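Local atomic coordinates of monoamine oxidase regulatory protein, putative (PDB entry 1Q6W), a protein that is of uncertain function but has the hot dog fold of the MaoC-like dehydratase family, and so probably acts on thioester substrates. Residues A[12-20]-A[151-159]; A[111-121]-A[132-141]. All blocks are in the same frame, centred on the assembly; numbering follows the deposited sequence.

In the fold
Both interactions reach the same antiparallel five-stranded sheet, and their centres lie about 19 Å apart. The two segments of interaction 1 come first and last along the chain. They place loop 12-20, ahead of strand 23-30, against the end of strand 145-156 and the C-terminal tail. Interaction 2 falls between its two segments in sequence and pairs strands 112-126 and 129-139 as a hairpin near the middle of the fold. Strand 129-139 also borders strand 145-156, so the two sites meet: Y134 and Y151, and V132 and A153, are joined by backbone hydrogen bonds. The hairpin belongs to the body of the hot dog sheet, while interaction 1 packs a loop onto the end of an inner strand.

Interaction 1: A[12-20]-A[151-159]; sequences PIYFESIQI and YSALIRKTP
I155 packs its CD1 methyl against F15 and I18. This is the dense part of the contact. CD1 lies 3.4 Å from F15 CA and close to I18 CG1, while I155 CG1 sits at the edge of the F15 ring, 3.7 Å from F15 CD1. The F15 and I155 side chains cross at about a right angle. F15 CG lies opposite its own backbone N (chi1 -173°), which lays the ring alongside the K157 chain. The two point the same way, with K157 CG 3.6 Å from F15 CB. Beyond CD the lysine leads away, and its NZ makes a salt bridge with D124 and a hydrogen bond to D126 O.

One backbone hydrogen bond spans the segments, from F15 N to R156 O (2.7 Å, 158° at the hydrogen). S17 N bonds back to Y14 O and I18 N to F15 O, so residues 14-18 form a compact turn. In this hot dog fold the turn belongs to the loop before strand 23-30, and it rests on the end of strand 145-156. F15 and I155 also touch V132 of the neighbouring strand.

The outer side is more open, with E16, T158 and P159 exposed. The Y14 ring carries P159 CD over one face in a CH-pi contact, 4.1 Å from the centroid and offset toward the rim. T158 meets Y14 with OG1, 3.4 Å from Y14 CB; its CG2 lies farther off over the same face. With an alanine here the ring is gone, and P159 CD would probably lose its CH-pi partner and the tail be freer to move. E16 bends at chi2 (-80°) and crosses the K157 side chain, bringing OE1 within 3.5 Å of K157 CB. Its OE2 stays 6.3 Å from K157 NZ.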
loop_
_atom_site.group_PDB
_atom_site.type_symbol
_atom_site.label_atom_id
_atom_site.label_comp_id
_atom_site.label_asym_id
_atom_site.label_seq_id
_atom_site.Cartn_x
_atom_site.Cartn_y
_atom_site.Cartn_z
ATOM N N PRO A 12 12.333 -19.839 -14.416
ATOM C CA PRO A 12 12.353 -19.244 -13.074
ATOM C C PRO A 12 13.653 -18.544 -12.724
ATOM O O PRO A 12 14.712 -18.889 -13.237
ATOM C CB PRO A 12 12.069 -20.438 -12.155
ATOM C CG PRO A 12 12.652 -21.591 -12.915
ATOM C CD PRO A 12 12.221 -21.309 -14.340
ATOM N N ILE A 13 13.554 -17.548 -11.856
ATOM C CA ILE A 13 14.723 -16.807 -11.411
ATOM C C ILE A 13 14.942 -17.103 -9.946
ATOM O O ILE A 13 14.038 -16.948 -9.137
ATOM C CB ILE A 13 14.544 -15.282 -11.563
ATOM C CG1 ILE A 13 13.150 -14.874 -11.080
ATOM C CG2 ILE A 13 14.816 -14.869 -12.995
ATOM C CD1 ILE A 13 12.936 -13.375 -11.042
ATOM N N TYR A 14 16.146 -17.535 -9.605
ATOM C CA TYR A 14 16.455 -17.831 -8.217
ATOM C C TYR A 14 17.252 -16.686 -7.584
ATOM O O TYR A 14 17.717 -15.782 -8.275
ATOM C CB TYR A 14 17.224 -19.149 -8.128
ATOM C CG TYR A 14 16.470 -20.315 -8.719
ATOM C CD1 TYR A 14 16.558 -20.618 -10.076
ATOM C CD2 TYR A 14 15.642 -21.105 -7.923
ATOM C CE1 TYR A 14 15.840 -21.681 -10.625
ATOM C CE2 TYR A 14 14.922 -22.162 -8.458
ATOM C CZ TYR A 14 15.026 -22.448 -9.810
ATOM O OH TYR A 14 14.329 -23.513 -10.334
ATOM N N PHE A 15 17.393 -16.734 -6.267
ATOM C CA PHE A 15 18.113 -15.710 -5.527
ATOM C C PHE A 15 19.455 -15.328 -6.153
ATOM O O PHE A 15 19.760 -14.145 -6.319
ATOM C CB PHE A 15 18.326 -16.180 -4.090
ATOM C CG PHE A 15 18.917 -15.136 -3.190
ATOM C CD1 PHE A 15 18.283 -13.915 -3.008
ATOM C CD2 PHE A 15 20.100 -15.378 -2.508
ATOM C CE1 PHE A 15 18.817 -12.954 -2.163
ATOM C CE2 PHE A 15 20.636 -14.424 -1.663
ATOM C CZ PHE A 15 19.992 -13.208 -1.491
ATOM N N GLU A 16 20.250 -16.332 -6.508
ATOM C CA GLU A 16 21.569 -16.110 -7.095
ATOM C C GLU A 16 21.545 -15.446 -8.463
ATOM O O GLU A 16 22.527 -14.832 -8.866
ATOM C CB GLU A 16 22.349 -17.432 -7.172
ATOM C CG GLU A 16 21.497 -18.694 -7.133
ATOM C CD GLU A 16 21.057 -19.076 -5.723
ATOM O OE1 GLU A 16 20.319 -18.303 -5.085
ATOM O OE2 GLU A 16 21.451 -20.156 -5.244
ATOM N N SER A 17 20.430 -15.569 -9.175
ATOM C CA SER A 17 20.291 -14.967 -10.503
ATOM C C SER A 17 20.077 -13.455 -10.420
ATOM O O SER A 17 20.444 -12.720 -11.332
ATOM C CB SER A 17 19.109 -15.582 -11.252
ATOM O OG SER A 17 19.285 -16.971 -11.432
ATOM N N ILE A 18 19.475 -12.999 -9.322
ATOM C CA ILE A 18 19.199 -11.578 -9.128
ATOM C C ILE A 18 20.460 -10.839 -8.711
ATOM O O ILE A 18 21.090 -11.188 -7.703
ATOM C CB ILE A 18 18.134 -11.351 -8.025
ATOM C CG1 ILE A 18 16.937 -12.280 -8.230
ATOM C CG2 ILE A 18 17.674 -9.903 -8.044
ATOM C CD1 ILE A 18 16.227 -12.094 -9.539
ATOM N N GLN A 19 20.829 -9.819 -9.482
ATOM C CA GLN A 19 22.020 -9.051 -9.163
ATOM C C GLN A 19 21.728 -7.575 -8.956
ATOM O O GLN A 19 20.984 -6.952 -9.707
ATOM C CB GLN A 19 23.098 -9.259 -10.235
ATOM C CG GLN A 19 22.576 -9.291 -11.648
ATOM C CD GLN A 19 23.592 -9.840 -12.624
ATOM O OE1 GLN A 19 24.103 -10.942 -12.442
ATOM N NE2 GLN A 19 23.885 -9.078 -13.671
ATOM N N ILE A 20 22.313 -7.023 -7.903
ATOM C CA ILE A 20 22.110 -5.627 -7.581
ATOM C C ILE A 20 22.366 -4.729 -8.784
ATOM O O ILE A 20 23.379 -4.872 -9.464
ATOM C CB ILE A 20 23.019 -5.219 -6.402
ATOM C CG1 ILE A 20 22.617 -6.038 -5.169
ATOM C CG2 ILE A 20 22.902 -3.727 -6.130
ATOM C CD1 ILE A 20 23.335 -5.665 -3.906
ATOM N N TYR A 151 10.956 -1.882 -0.981
ATOM C CA TYR A 151 10.209 -3.091 -0.654
ATOM C C TYR A 151 11.089 -4.307 -0.872
ATOM O O TYR A 151 12.086 -4.237 -1.603
ATOM C CB TYR A 151 8.930 -3.177 -1.502
ATOM C CG TYR A 151 9.135 -3.420 -2.988
ATOM C CD1 TYR A 151 9.082 -4.714 -3.511
ATOM C CD2 TYR A 151 9.352 -2.355 -3.873
ATOM C CE1 TYR A 151 9.235 -4.947 -4.869
ATOM C CE2 TYR A 151 9.503 -2.582 -5.241
ATOM C CZ TYR A 151 9.443 -3.881 -5.735
ATOM O OH TYR A 151 9.587 -4.120 -7.083
ATOM N N SER A 152 10.740 -5.418 -0.237
ATOM C CA SER A 152 11.549 -6.621 -0.389
ATOM C C SER A 152 10.743 -7.899 -0.537
ATOM O O SER A 152 9.660 -8.039 0.030
ATOM C CB SER A 152 12.484 -6.753 0.795
ATOM O OG SER A 152 11.722 -6.722 1.976
ATOM N N ALA A 153 11.284 -8.831 -1.312
ATOM C CA ALA A 153 10.625 -10.112 -1.543
ATOM C C ALA A 153 11.541 -11.263 -1.141
ATOM O O ALA A 153 12.761 -11.158 -1.211
ATOM C CB ALA A 153 10.238 -10.247 -3.012
ATOM N N LEU A 154 10.945 -12.356 -0.696
ATOM C CA LEU A 154 11.716 -13.522 -0.306
ATOM C C LEU A 154 11.729 -14.470 -1.516
ATOM O O LEU A 154 10.687 -14.984 -1.932
ATOM C CB LEU A 154 11.066 -14.183 0.911
ATOM C CG LEU A 154 11.847 -15.272 1.633
ATOM C CD1 LEU A 154 11.255 -15.512 2.998
ATOM C CD2 LEU A 154 11.802 -16.532 0.811
ATOM N N ILE A 155 12.900 -14.683 -2.103
ATOM C CA ILE A 155 12.963 -15.558 -3.264
ATOM C C ILE A 155 13.850 -16.791 -3.071
ATOM O O ILE A 155 14.899 -16.737 -2.440
ATOM C CB ILE A 155 13.411 -14.782 -4.528
ATOM C CG1 ILE A 155 14.893 -14.494 -4.465
ATOM C CG2 ILE A 155 12.670 -13.447 -4.619
ATOM C CD1 ILE A 155 15.385 -13.746 -5.679
ATOM N N ARG A 156 13.386 -17.903 -3.624
ATOM C CA ARG A 156 14.053 -19.200 -3.556
ATOM C C ARG A 156 15.453 -19.252 -4.167
ATOM O O ARG A 156 15.731 -18.619 -5.185
ATOM C CB ARG A 156 13.176 -20.243 -4.249
ATOM C CG ARG A 156 13.573 -21.670 -3.992
ATOM C CD ARG A 156 12.442 -22.384 -3.298
ATOM N NE ARG A 156 11.235 -22.346 -4.116
ATOM C CZ ARG A 156 10.006 -22.528 -3.644
ATOM N NH1 ARG A 156 9.811 -22.762 -2.348
ATOM N NH2 ARG A 156 8.973 -22.480 -4.471
ATOM N N LYS A 157 16.327 -20.030 -3.536
ATOM C CA LYS A 157 17.690 -20.200 -4.018
ATOM C C LYS A 157 17.741 -21.402 -4.950
ATOM O O LYS A 157 16.912 -22.317 -4.834
ATOM C CB LYS A 157 18.660 -20.389 -2.842
ATOM C CG LYS A 157 18.848 -19.120 -2.023
ATOM C CD LYS A 157 20.046 -19.163 -1.103
ATOM C CE LYS A 157 19.792 -20.047 0.094
ATOM N NZ LYS A 157 20.931 -19.972 1.046
ATOM N N THR A 158 18.701 -21.399 -5.873
ATOM C CA THR A 158 18.840 -22.493 -6.829
ATOM C C THR A 158 19.005 -23.840 -6.140
ATOM O O THR A 158 19.671 -23.949 -5.102
ATOM C CB THR A 158 20.061 -22.309 -7.750
ATOM O OG1 THR A 158 20.089 -20.971 -8.253
ATOM C CG2 THR A 158 19.986 -23.268 -8.933
ATOM N N PRO A 159 18.415 -24.889 -6.737
ATOM C CA PRO A 159 18.460 -26.265 -6.240
ATOM C C PRO A 159 19.792 -26.934 -6.600
ATOM O O PRO A 159 20.392 -26.629 -7.640
ATOM C CB PRO A 159 17.280 -26.907 -6.952
ATOM C CG PRO A 159 17.326 -26.233 -8.286
ATOM C CD PRO A 159 17.525 -24.792 -7.909
#

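Interaction 2: A[111-121]-A[132-141]; sequences DTIAASAEVVE and VTYKLEVKNQ
V119 and Y134 lie side by side and point the same way, with V119 CG2 3.6 Å from Y134 CE2. The ring meets this methyl obliquely. The other branch, V119 CG1, turns to V132 CG1 at 3.8 Å. Further along the same face, A115 CB touches both L136 CD1 and V138 CG2, and V138 CG1 reaches I113 CB. Small alanines sit opposite larger residues here: A117 pairs with L136 and A115 with V138, both as non-hydrogen-bonded pairs.

The two strands form an antiparallel hairpin of the hot dog sheet. The face with A115, L136 and V138 lies against helix 68-84, the central helix that such a sheet wraps around. L136 meets L76, and V138 and A115 meet A75.

The opposite face is more polar. S116 OG lies 3.6 Å from E137 CB, beside their hydrogen-bonded pair. K135 runs extended from CB and bends at its last torsion (chi4 -60°), which brings NZ to E137 OE2 in a 3.0 Å salt bridge. The bond uses the anti lone pair of that oxygen.

Toward the end of these strands nearer the hairpin turn, a classic beta bulge sets V120 and E121 together opposite T133. V120 N bonds to T133 O at 2.9 Å, and E121 N reaches the same oxygen weakly. V120 spreads its methyls over two residues: CG1 on K135 CB, and CG2 on T133 CG2.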
loop_
_atom_site.group_PDB
_atom_site.type_symbol
_atom_site.label_atom_id
_atom_site.label_comp_id
_atom_site.label_asym_id
_atom_site.label_seq_id
_atom_site.Cartn_x
_atom_site.Cartn_y
_atom_site.Cartn_z
ATOM N N ASP A 111 -2.915 12.842 -14.771
ATOM C CA ASP A 111 -1.501 12.530 -14.819
ATOM C C ASP A 111 -1.244 11.106 -15.277
ATOM O O ASP A 111 -2.064 10.201 -15.059
ATOM C CB ASP A 111 -0.861 12.749 -13.440
ATOM C CG ASP A 111 -0.845 14.218 -13.017
ATOM O OD1 ASP A 111 -0.458 14.516 -11.857
ATOM O OD2 ASP A 111 -1.218 15.074 -13.846
ATOM N N THR A 112 -0.092 10.918 -15.915
ATOM C CA THR A 112 0.321 9.610 -16.398
ATOM C C THR A 112 1.548 9.207 -15.597
ATOM O O THR A 112 2.612 9.794 -15.746
ATOM C CB THR A 112 0.676 9.661 -17.892
ATOM O OG1 THR A 112 -0.455 10.131 -18.628
ATOM C CG2 THR A 112 1.073 8.287 -18.399
ATOM N N ILE A 113 1.401 8.199 -14.747
ATOM C CA ILE A 113 2.514 7.768 -13.921
ATOM C C ILE A 113 3.260 6.559 -14.470
ATOM O O ILE A 113 2.678 5.708 -15.132
ATOM C CB ILE A 113 2.038 7.454 -12.505
ATOM C CG1 ILE A 113 1.034 6.306 -12.539
ATOM C CG2 ILE A 113 1.407 8.697 -11.893
ATOM C CD1 ILE A 113 0.577 5.868 -11.184
ATOM N N ALA A 114 4.559 6.507 -14.202
ATOM C CA ALA A 114 5.414 5.416 -14.652
ATOM C C ALA A 114 6.307 5.006 -13.490
ATOM O O ALA A 114 6.915 5.851 -12.828
ATOM C CB ALA A 114 6.248 5.860 -15.800
ATOM N N ALA A 115 6.388 3.707 -13.243
ATOM C CA ALA A 115 7.178 3.219 -12.139
ATOM C C ALA A 115 8.350 2.381 -12.595
ATOM O O ALA A 115 8.307 1.746 -13.646
ATOM C CB ALA A 115 6.302 2.404 -11.207
ATOM N N SER A 116 9.395 2.378 -11.784
ATOM C CA SER A 116 10.575 1.591 -12.068
ATOM C C SER A 116 11.046 0.992 -10.755
ATOM O O SER A 116 10.881 1.605 -9.694
ATOM C CB SER A 116 11.677 2.474 -12.667
ATOM O OG SER A 116 12.099 3.475 -11.755
ATOM N N ALA A 117 11.607 -0.208 -10.826
ATOM C CA ALA A 117 12.134 -0.856 -9.643
ATOM C C ALA A 117 13.600 -1.250 -9.899
ATOM O O ALA A 117 13.948 -1.712 -10.992
ATOM C CB ALA A 117 11.312 -2.065 -9.319
ATOM N N GLU A 118 14.453 -1.064 -8.901
ATOM C CA GLU A 118 15.858 -1.409 -9.056
ATOM C C GLU A 118 16.330 -2.244 -7.874
ATOM O O GLU A 118 16.007 -1.940 -6.730
ATOM C CB GLU A 118 16.695 -0.139 -9.168
ATOM C CG GLU A 118 18.160 -0.388 -9.356
ATOM C CD GLU A 118 18.949 0.895 -9.424
ATOM O OE1 GLU A 118 20.191 0.821 -9.596
ATOM O OE2 GLU A 118 18.326 1.978 -9.308
ATOM N N VAL A 119 17.077 -3.310 -8.147
ATOM C CA VAL A 119 17.576 -4.144 -7.068
ATOM C C VAL A 119 18.679 -3.385 -6.355
ATOM O O VAL A 119 19.674 -2.988 -6.976
ATOM C CB VAL A 119 18.155 -5.472 -7.584
ATOM C CG1 VAL A 119 18.697 -6.298 -6.401
ATOM C CG2 VAL A 119 17.082 -6.234 -8.372
ATOM N N VAL A 120 18.510 -3.187 -5.051
ATOM C CA VAL A 120 19.495 -2.453 -4.280
ATOM C C VAL A 120 20.136 -3.247 -3.155
ATOM O O VAL A 120 21.141 -2.829 -2.599
ATOM C CB VAL A 120 18.884 -1.170 -3.688
ATOM C CG1 VAL A 120 18.394 -0.273 -4.816
ATOM C CG2 VAL A 120 17.765 -1.521 -2.701
ATOM N N GLU A 121 19.575 -4.395 -2.825
ATOM C CA GLU A 121 20.128 -5.192 -1.741
ATOM C C GLU A 121 19.749 -6.671 -1.797
ATOM O O GLU A 121 18.694 -7.055 -2.319
ATOM C CB GLU A 121 19.686 -4.593 -0.412
ATOM C CG GLU A 121 20.147 -5.348 0.815
ATOM C CD GLU A 121 19.721 -4.668 2.109
ATOM O OE1 GLU A 121 19.979 -5.235 3.193
ATOM O OE2 GLU A 121 19.129 -3.565 2.044
ATOM N N VAL A 132 15.519 -10.145 -1.352
ATOM C CA VAL A 132 15.990 -9.149 -2.294
ATOM C C VAL A 132 15.240 -7.866 -1.999
ATOM O O VAL A 132 14.027 -7.884 -1.777
ATOM C CB VAL A 132 15.713 -9.596 -3.747
ATOM C CG1 VAL A 132 16.167 -8.519 -4.738
ATOM C CG2 VAL A 132 16.426 -10.923 -4.012
ATOM N N THR A 133 15.961 -6.755 -1.972
ATOM C CA THR A 133 15.331 -5.467 -1.719
ATOM C C THR A 133 15.343 -4.592 -2.972
ATOM O O THR A 133 16.372 -4.458 -3.639
ATOM C CB THR A 133 16.038 -4.722 -0.580
ATOM O OG1 THR A 133 15.869 -5.468 0.629
ATOM C CG2 THR A 133 15.454 -3.303 -0.411
ATOM N N TYR A 134 14.197 -3.993 -3.278
ATOM C CA TYR A 134 14.073 -3.158 -4.462
ATOM C C TYR A 134 13.789 -1.721 -4.111
ATOM O O TYR A 134 13.144 -1.431 -3.107
ATOM C CB TYR A 134 12.939 -3.667 -5.365
ATOM C CG TYR A 134 13.080 -5.101 -5.809
ATOM C CD1 TYR A 134 12.796 -6.160 -4.940
ATOM C CD2 TYR A 134 13.495 -5.410 -7.113
ATOM C CE1 TYR A 134 12.923 -7.493 -5.365
ATOM C CE2 TYR A 134 13.624 -6.721 -7.541
ATOM C CZ TYR A 134 13.338 -7.760 -6.671
ATOM O OH TYR A 134 13.471 -9.066 -7.121
ATOM N N LYS A 135 14.267 -0.818 -4.950
ATOM C CA LYS A 135 14.008 0.594 -4.757
ATOM C C LYS A 135 12.954 0.939 -5.801
ATOM O O LYS A 135 13.169 0.741 -6.994
ATOM C CB LYS A 135 15.267 1.426 -4.998
ATOM C CG LYS A 135 15.091 2.891 -4.662
ATOM C CD LYS A 135 16.367 3.677 -4.938
ATOM C CE LYS A 135 16.295 5.097 -4.369
ATOM N NZ LYS A 135 15.170 5.898 -4.939
ATOM N N LEU A 136 11.805 1.428 -5.353
ATOM C CA LEU A 136 10.738 1.785 -6.263
ATOM C C LEU A 136 10.702 3.284 -6.510
ATOM O O LEU A 136 10.823 4.088 -5.579
ATOM C CB LEU A 136 9.396 1.331 -5.693
ATOM C CG LEU A 136 8.160 1.658 -6.528
ATOM C CD1 LEU A 136 8.253 0.958 -7.870
ATOM C CD2 LEU A 136 6.919 1.202 -5.802
ATOM N N GLU A 137 10.533 3.660 -7.773
ATOM C CA GLU A 137 10.451 5.063 -8.151
ATOM C C GLU A 137 9.293 5.269 -9.104
ATOM O O GLU A 137 9.154 4.550 -10.088
ATOM C CB GLU A 137 11.744 5.517 -8.812
ATOM C CG GLU A 137 12.677 6.227 -7.874
ATOM C CD GLU A 137 13.975 6.624 -8.533
ATOM O OE1 GLU A 137 13.943 7.131 -9.681
ATOM O OE2 GLU A 137 15.033 6.435 -7.894
ATOM N N VAL A 138 8.454 6.247 -8.797
ATOM C CA VAL A 138 7.301 6.557 -9.626
ATOM C C VAL A 138 7.409 8.005 -10.118
ATOM O O VAL A 138 7.548 8.922 -9.308
ATOM C CB VAL A 138 5.995 6.380 -8.822
ATOM C CG1 VAL A 138 4.794 6.508 -9.743
ATOM C CG2 VAL A 138 5.982 5.048 -8.145
ATOM N N LYS A 139 7.359 8.200 -11.438
ATOM C CA LYS A 139 7.465 9.542 -12.024
ATOM C C LYS A 139 6.249 9.867 -12.880
ATOM O O LYS A 139 5.637 8.958 -13.439
ATOM C CB LYS A 139 8.723 9.666 -12.901
ATOM C CG LYS A 139 10.047 9.542 -12.149
ATOM C CD LYS A 139 11.216 9.612 -13.122
ATOM C CE LYS A 139 12.567 9.445 -12.430
ATOM N NZ LYS A 139 13.662 9.301 -13.429
ATOM N N ASN A 140 5.895 11.153 -12.981
ATOM C CA ASN A 140 4.752 11.543 -13.799
ATOM C C ASN A 140 5.183 11.906 -15.220
ATOM O O ASN A 140 6.354 11.814 -15.567
ATOM C CB ASN A 140 3.981 12.704 -13.170
ATOM C CG ASN A 140 4.835 13.929 -12.946
ATOM O OD1 ASN A 140 5.709 14.251 -13.750
ATOM N ND2 ASN A 140 4.572 14.632 -11.850
ATOM N N GLN A 141 4.230 12.324 -16.041
ATOM C CA GLN A 141 4.515 12.646 -17.424
ATOM C C GLN A 141 5.611 13.673 -17.647
ATOM O O GLN A 141 6.252 13.663 -18.692
ATOM C CB GLN A 141 3.239 13.077 -18.160
ATOM C CG GLN A 141 2.579 14.355 -17.678
ATOM C CD GLN A 141 1.712 14.168 -16.444
ATOM O OE1 GLN A 141 0.870 15.009 -16.142
ATOM N NE2 GLN A 141 1.917 13.069 -15.719
#